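Local atomic coordinates of carbohydrate kinase, FGGY (Rhodospirillum rubrum, PDB entry 3IFR), a protein that probably phosphorylates D-xylulose, as a sugar kinase of the FGGY family built on the actin-like ATPase fold. Residues 212-224 against 233-245. Sequence-based numbering, arbitrary orientation.
Sequences PAHPTHRVLGAVT and LPTGLPVYGGAAD
Val219 to Ala222, an edge strand of the N-terminal domain's mixed sheet, runs antiparallel to Pro238 to Tyr240, with a classic beta bulge where Leu220 and Gly221 both face Val239. Val239 O takes both amides in its carbonyl plane, from Leu220 N at 2.7 Å and Gly221 N at 3.1 Å, and Val239 N returns a nearly straight bond (173°) to Gly221 O. Past the regular strands, Val223 N bonds Leu237 O and Val223 O receives Gly236 N, at the type II turn from Pro234 to Leu237. Val223 is the apolar centre of this end: CG2, anti to its own carbonyl carbon, meets Val239 CG2 at 3.7 Å, the two side chains crossing at about a right angle, and also touches Leu237 CB and Leu233 CD2. Helix 163-172 and Ile80 of the neighbouring strand 77-84 pack against Val239. Beyond the bulge, Val219 CG2 lies 3.7 Å from Tyr240 CE2, approaching the ring obliquely.

At the other end side chains supplement the backbone pairing. His214, with CG anti to the backbone N (chi1 171°), brings its ring edge against Gly241 CA and sends NE2 to Arg218 O at 2.8 Å, from well above the carbonyl plane; Gly241 N reaches the same oxygen almost along the C=O axis. Thr216 OG1 donates to Gly242 O at 2.8 Å and accepts from a water that itself accepts from Ala244 N, while CG2 rests on Ala243 CB. By taking two amides, Val239 O keeps the strands bonded through the one-residue shift, while Arg218 O ties the His214 ring and Gly241 N to one acceptor, which probably helps hold the turn from Pro215 to Arg218 against Gly241.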
ATOM      1  N   PRO A 212       2.851  -7.988  21.691  1.00 25.24           N
ATOM      2  CA  PRO A 212       4.200  -7.560  21.309  1.00 21.96           C
ATOM      3  C   PRO A 212       4.319  -7.548  19.790  1.00 23.41           C
ATOM      4  O   PRO A 212       3.703  -8.399  19.109  1.00 20.36           O
ATOM      5  CB  PRO A 212       5.110  -8.667  21.876  1.00 23.92           C
ATOM      6  CG  PRO A 212       4.287  -9.498  22.771  1.00 22.29           C
ATOM      7  CD  PRO A 212       2.833  -9.282  22.401  1.00 25.69           C
ATOM      8  N   ALA A 213       5.115  -6.613  19.266  1.00 23.18           N
ATOM      9  CA  ALA A 213       5.387  -6.557  17.830  1.00 25.17           C
ATOM     10  C   ALA A 213       6.306  -7.699  17.376  1.00 23.25           C
ATOM     11  O   ALA A 213       7.143  -8.204  18.144  1.00 23.96           O
ATOM     12  CB  ALA A 213       5.978  -5.212  17.437  1.00 24.71           C
ATOM     13  N   HIS A 214       6.144  -8.107  16.127  1.00 19.12           N
ATOM     14  CA  HIS A 214       6.921  -9.224  15.594  1.00 20.34           C
ATOM     15  C   HIS A 214       7.338  -8.882  14.171  1.00 20.75           C
ATOM     16  O   HIS A 214       6.509  -8.382  13.391  1.00 19.66           O
ATOM     17  CB  HIS A 214       6.069 -10.496  15.594  1.00 18.88           C
ATOM     18  CG  HIS A 214       6.685 -11.655  14.868  1.00 18.53           C
ATOM     19  ND1 HIS A 214       7.421 -12.625  15.507  1.00 20.60           N
ATOM     20  CD2 HIS A 214       6.633 -12.020  13.563  1.00 18.65           C
ATOM     21  CE1 HIS A 214       7.818 -13.530  14.627  1.00 20.99           C
ATOM     22  NE2 HIS A 214       7.327 -13.195  13.447  1.00 20.83           N
ATOM     23  N   PRO A 215       8.615  -9.149  13.819  1.00 21.38           N
ATOM     24  CA  PRO A 215       9.056  -8.749  12.475  1.00 21.94           C
ATOM     25  C   PRO A 215       8.678  -9.803  11.460  1.00 18.85           C
ATOM     26  O   PRO A 215       8.870 -10.996  11.691  1.00 21.19           O
ATOM     27  CB  PRO A 215      10.576  -8.668  12.613  1.00 20.60           C
ATOM     28  CG  PRO A 215      10.909  -9.547  13.826  1.00 23.74           C
ATOM     29  CD  PRO A 215       9.627  -9.974  14.497  1.00 20.21           C
ATOM     30  N   THR A 216       8.177  -9.363  10.322  1.00 19.16           N
ATOM     31  CA  THR A 216       7.687 -10.260   9.291  1.00 17.61           C
ATOM     32  C   THR A 216       8.562 -11.476   8.974  1.00 20.75           C
ATOM     33  O   THR A 216       8.064 -12.605   8.891  1.00 20.24           O
ATOM     34  CB  THR A 216       7.471  -9.478   8.001  1.00 19.31           C
ATOM     35  OG1 THR A 216       6.549  -8.415   8.244  1.00 19.09           O
ATOM     36  CG2 THR A 216       6.929 -10.380   6.917  1.00 17.23           C
ATOM     37  N   HIS A 217       9.860 -11.260   8.775  1.00 20.20           N
ATOM     38  CA  HIS A 217      10.732 -12.330   8.272  1.00 19.94           C
ATOM     39  C   HIS A 217      10.967 -13.502   9.249  1.00 22.39           C
ATOM     40  O   HIS A 217      11.340 -14.605   8.818  1.00 21.32           O
ATOM     41  CB  HIS A 217      12.073 -11.753   7.837  1.00 19.97           C
ATOM     42  CG  HIS A 217      12.901 -11.246   8.971  1.00 20.89           C
ATOM     43  ND1 HIS A 217      12.700 -10.006   9.548  1.00 22.61           N
ATOM     44  CD2 HIS A 217      13.922 -11.819   9.657  1.00 21.63           C
ATOM     45  CE1 HIS A 217      13.575  -9.830  10.530  1.00 22.75           C
ATOM     46  NE2 HIS A 217      14.315 -10.926  10.624  1.00 21.77           N
ATOM     47  N   ARG A 218      10.757 -13.271  10.548  1.00 18.69           N
ATOM     48  CA  ARG A 218      10.968 -14.324  11.530  1.00 21.42           C
ATOM     49  C   ARG A 218       9.748 -15.231  11.631  1.00 22.77           C
ATOM     50  O   ARG A 218       8.619 -14.765  11.452  1.00 24.07           O
ATOM     51  CB  ARG A 218      11.209 -13.734  12.910  1.00 23.96           C
ATOM     52  CG  ARG A 218      12.559 -13.137  13.152  1.00 27.63           C
ATOM     53  CD  ARG A 218      12.691 -12.864  14.644  1.00 32.57           C
ATOM     54  NE  ARG A 218      13.619 -11.775  14.903  1.00 38.94           N
ATOM     55  CZ  ARG A 218      13.565 -10.981  15.969  1.00 46.34           C
ATOM     56  NH1 ARG A 218      12.614 -11.155  16.904  1.00 37.00           N
ATOM     57  NH2 ARG A 218      14.470 -10.011  16.090  1.00 47.81           N
ATOM     58  N   VAL A 219       9.965 -16.504  11.952  1.00 22.01           N
ATOM     59  CA  VAL A 219       8.882 -17.451  12.151  1.00 22.06           C
ATOM     60  C   VAL A 219       8.061 -16.989  13.337  1.00 23.29           C
ATOM     61  O   VAL A 219       8.618 -16.668  14.384  1.00 25.05           O
ATOM     62  CB  VAL A 219       9.405 -18.900  12.440  1.00 25.31           C
ATOM     63  CG1 VAL A 219       8.340 -19.918  12.144  1.00 21.20           C
ATOM     64  CG2 VAL A 219      10.599 -19.214  11.616  1.00 22.97           C
ATOM     65  N   LEU A 220       6.739 -16.973  13.170  1.00 22.01           N
ATOM     66  CA  LEU A 220       5.808 -16.525  14.197  1.00 20.13           C
ATOM     67  C   LEU A 220       5.279 -17.688  15.065  1.00 23.57           C
ATOM     68  O   LEU A 220       5.126 -17.559  16.290  1.00 21.18           O
ATOM     69  CB  LEU A 220       4.659 -15.723  13.548  1.00 19.34           C
ATOM     70  CG  LEU A 220       3.298 -15.660  14.260  1.00 23.29           C
ATOM     71  CD1 LEU A 220       3.498 -15.115  15.661  1.00 28.93           C
ATOM     72  CD2 LEU A 220       2.278 -14.801  13.530  1.00 22.02           C
ATOM     73  N   GLY A 221       4.999 -18.822  14.428  1.00 22.00           N
ATOM     74  CA  GLY A 221       4.555 -20.007  15.140  1.00 19.49           C
ATOM     75  C   GLY A 221       4.251 -21.106  14.154  1.00 20.07           C
ATOM     76  O   GLY A 221       4.779 -21.131  13.054  1.00 22.02           O
ATOM     77  N   ALA A 222       3.399 -22.036  14.540  1.00 22.75           N
ATOM     78  CA  ALA A 222       3.064 -23.144  13.666  1.00 23.63           C
ATOM     79  C   ALA A 222       1.536 -23.306  13.618  1.00 23.38           C
ATOM     80  O   ALA A 222       0.857 -22.962  14.565  1.00 19.28           O
ATOM     81  CB  ALA A 222       3.700 -24.399  14.190  1.00 22.04           C
ATOM     82  N   VAL A 223       1.022 -23.832  12.504  1.00 23.89           N
ATOM     83  CA  VAL A 223      -0.397 -24.139  12.349  1.00 20.17           C
ATOM     84  C   VAL A 223      -0.794 -25.196  13.366  1.00 21.74           C
ATOM     85  O   VAL A 223      -0.197 -26.264  13.442  1.00 22.96           O
ATOM     86  CB  VAL A 223      -0.732 -24.674  10.934  1.00 21.27           C
ATOM     87  CG1 VAL A 223      -2.136 -25.263  10.865  1.00 19.30           C
ATOM     88  CG2 VAL A 223      -0.577 -23.586   9.885  1.00 22.36           C
ATOM     89  N   THR A 224      -1.833 -24.892  14.133  1.00 22.59           N
ATOM     90  CA  THR A 224      -2.289 -25.770  15.184  1.00 24.23           C
ATOM     91  C   THR A 224      -3.183 -26.876  14.641  1.00 23.34           C
ATOM     92  O   THR A 224      -3.517 -26.927  13.453  1.00 20.39           O
ATOM     93  CB  THR A 224      -3.125 -24.997  16.177  1.00 22.07           C
ATOM     94  OG1 THR A 224      -4.234 -24.422  15.470  1.00 24.28           O
ATOM     95  CG2 THR A 224      -2.301 -23.897  16.802  1.00 23.93           C
ATOM     96  N   LEU A 233      -4.387 -27.079   5.817  1.00 24.79           N
ATOM     97  CA  LEU A 233      -2.931 -26.953   6.023  1.00 25.29           C
ATOM     98  C   LEU A 233      -2.397 -28.083   6.898  1.00 25.64           C
ATOM     99  O   LEU A 233      -3.065 -28.546   7.834  1.00 23.83           O
ATOM    100  CB  LEU A 233      -2.577 -25.596   6.652  1.00 23.92           C
ATOM    101  CG  LEU A 233      -2.235 -24.406   5.731  1.00 25.81           C
ATOM    102  CD1 LEU A 233      -2.790 -24.556   4.348  1.00 26.65           C
ATOM    103  CD2 LEU A 233      -2.592 -22.989   6.300  1.00 20.77           C
ATOM    104  N   PRO A 234      -1.178 -28.543   6.598  1.00 27.14           N
ATOM    105  CA  PRO A 234      -0.591 -29.607   7.422  1.00 26.26           C
ATOM    106  C   PRO A 234      -0.442 -29.134   8.851  1.00 23.87           C
ATOM    107  O   PRO A 234      -0.143 -27.965   9.092  1.00 24.97           O
ATOM    108  CB  PRO A 234       0.805 -29.825   6.801  1.00 28.75           C
ATOM    109  CG  PRO A 234       0.738 -29.236   5.445  1.00 27.42           C
ATOM    110  CD  PRO A 234      -0.295 -28.115   5.508  1.00 24.66           C
ATOM    111  N   THR A 235      -0.661 -30.025   9.796  1.00 22.45           N
ATOM    112  CA  THR A 235      -0.439 -29.677  11.186  1.00 24.05           C
ATOM    113  C   THR A 235       1.022 -29.228  11.405  1.00 24.14           C
ATOM    114  O   THR A 235       1.951 -29.781  10.821  1.00 23.75           O
ATOM    115  CB  THR A 235      -0.762 -30.878  12.068  1.00 22.79           C
ATOM    116  OG1 THR A 235      -2.138 -31.245  11.863  1.00 24.96           O
ATOM    117  CG2 THR A 235      -0.545 -30.542  13.525  1.00 21.06           C
ATOM    118  N   GLY A 236       1.235 -28.215  12.232  1.00 23.32           N
ATOM    119  CA  GLY A 236       2.603 -27.799  12.509  1.00 25.34           C
ATOM    120  C   GLY A 236       3.329 -26.987  11.431  1.00 23.30           C
ATOM    121  O   GLY A 236       4.444 -26.565  11.641  1.00 19.90           O
ATOM    122  N   LEU A 237       2.688 -26.754  10.288  1.00 23.06           N
ATOM    123  CA  LEU A 237       3.241 -25.887   9.267  1.00 23.87           C
ATOM    124  C   LEU A 237       3.776 -24.574   9.820  1.00 22.97           C
ATOM    125  O   LEU A 237       3.025 -23.807  10.447  1.00 22.14           O
ATOM    126  CB  LEU A 237       2.167 -25.530   8.250  1.00 22.49           C
ATOM    127  CG  LEU A 237       2.761 -24.904   6.994  1.00 22.10           C
ATOM    128  CD1 LEU A 237       3.577 -25.991   6.304  1.00 25.31           C
ATOM    129  CD2 LEU A 237       1.688 -24.316   6.003  1.00 21.01           C
ATOM    130  N   PRO A 238       5.055 -24.267   9.538  1.00 22.91           N
ATOM    131  CA  PRO A 238       5.556 -22.960   9.989  1.00 20.92           C
ATOM    132  C   PRO A 238       4.771 -21.772   9.431  1.00 21.14           C
ATOM    133  O   PRO A 238       4.530 -21.669   8.209  1.00 21.78           O
ATOM    134  CB  PRO A 238       6.989 -22.931   9.472  1.00 17.83           C
ATOM    135  CG  PRO A 238       7.342 -24.393   9.352  1.00 21.83           C
ATOM    136  CD  PRO A 238       6.098 -25.067   8.876  1.00 19.62           C
ATOM    137  N   VAL A 239       4.414 -20.858  10.319  1.00 17.78           N
ATOM    138  CA  VAL A 239       3.793 -19.612   9.917  1.00 19.94           C
ATOM    139  C   VAL A 239       4.688 -18.431  10.255  1.00 20.89           C
ATOM    140  O   VAL A 239       5.099 -18.270  11.397  1.00 23.32           O
ATOM    141  CB  VAL A 239       2.468 -19.408  10.639  1.00 20.00           C
ATOM    142  CG1 VAL A 239       1.818 -18.107  10.169  1.00 18.33           C
ATOM    143  CG2 VAL A 239       1.541 -20.606  10.389  1.00 20.37           C
ATOM    144  N   TYR A 240       4.981 -17.607   9.262  1.00 19.98           N
ATOM    145  CA  TYR A 240       5.872 -16.444   9.398  1.00 20.19           C
ATOM    146  C   TYR A 240       5.149 -15.220   9.931  1.00 19.44           C
ATOM    147  O   TYR A 240       3.931 -15.246  10.098  1.00 18.20           O
ATOM    148  CB  TYR A 240       6.535 -16.147   8.047  1.00 17.86           C
ATOM    149  CG  TYR A 240       7.568 -17.200   7.787  1.00 21.66           C
ATOM    150  CD1 TYR A 240       7.248 -18.373   7.103  1.00 20.22           C
ATOM    151  CD2 TYR A 240       8.841 -17.088   8.356  1.00 22.79           C
ATOM    152  CE1 TYR A 240       8.189 -19.371   6.917  1.00 20.66           C
ATOM    153  CE2 TYR A 240       9.777 -18.077   8.196  1.00 23.86           C
ATOM    154  CZ  TYR A 240       9.456 -19.212   7.481  1.00 26.43           C
ATOM    155  OH  TYR A 240      10.422 -20.176   7.337  1.00 29.32           O
ATOM    156  N   GLY A 241       5.907 -14.184  10.250  1.00 16.63           N
ATOM    157  CA  GLY A 241       5.323 -12.933  10.656  1.00 16.61           C
ATOM    158  C   GLY A 241       4.364 -12.441   9.583  1.00 18.21           C
ATOM    159  O   GLY A 241       4.600 -12.634   8.392  1.00 17.09           O
ATOM    160  N   GLY A 242       3.271 -11.803   9.986  1.00 15.90           N
ATOM    161  CA  GLY A 242       2.417 -11.164   8.999  1.00 16.25           C
ATOM    162  C   GLY A 242       3.114 -10.004   8.301  1.00 18.48           C
ATOM    163  O   GLY A 242       3.993  -9.339   8.878  1.00 15.87           O
ATOM    164  N   ALA A 243       2.685  -9.757   7.086  1.00 18.09           N
ATOM    165  CA  ALA A 243       3.333  -8.863   6.183  1.00 18.34           C
ATOM    166  C   ALA A 243       2.407  -7.766   5.787  1.00 18.47           C
ATOM    167  O   ALA A 243       1.311  -8.006   5.471  1.00 19.54           O
ATOM    168  CB  ALA A 243       3.776  -9.611   5.001  1.00 19.79           C
ATOM    169  N   ALA A 244       2.863  -6.542   5.824  1.00 15.91           N
ATOM    170  CA  ALA A 244       2.073  -5.446   5.333  1.00 16.75           C
ATOM    171  C   ALA A 244       1.814  -5.499   3.808  1.00 18.11           C
ATOM    172  O   ALA A 244       2.713  -5.552   3.079  1.00 16.82           O
ATOM    173  CB  ALA A 244       2.689  -4.164   5.724  1.00 16.82           C
ATOM    174  N   ASP A 245       0.575  -5.476   3.364  1.00 15.77           N
ATOM    175  CA  ASP A 245       0.279  -5.682   1.961  1.00 16.36           C
ATOM    176  C   ASP A 245       0.997  -4.852   0.914  1.00 21.77           C
ATOM    177  O   ASP A 245       1.477  -5.397  -0.016  1.00 22.63           O
ATOM    178  CB  ASP A 245      -1.211  -5.805   1.649  1.00 18.00           C
ATOM    179  CG  ASP A 245      -1.975  -4.528   1.802  1.00 20.99           C
ATOM    180  OD1 ASP A 245      -1.488  -3.530   2.282  1.00 23.20           O
ATOM    181  OD2 ASP A 245      -3.092  -4.527   1.420  1.00 20.51           O
TER
HETATM  182  O   HOH W   1       5.149  -9.534  11.392  1.00 18.70           O
HETATM  183  O   HOH W   2       5.199  -5.884   7.501  1.00 21.80           O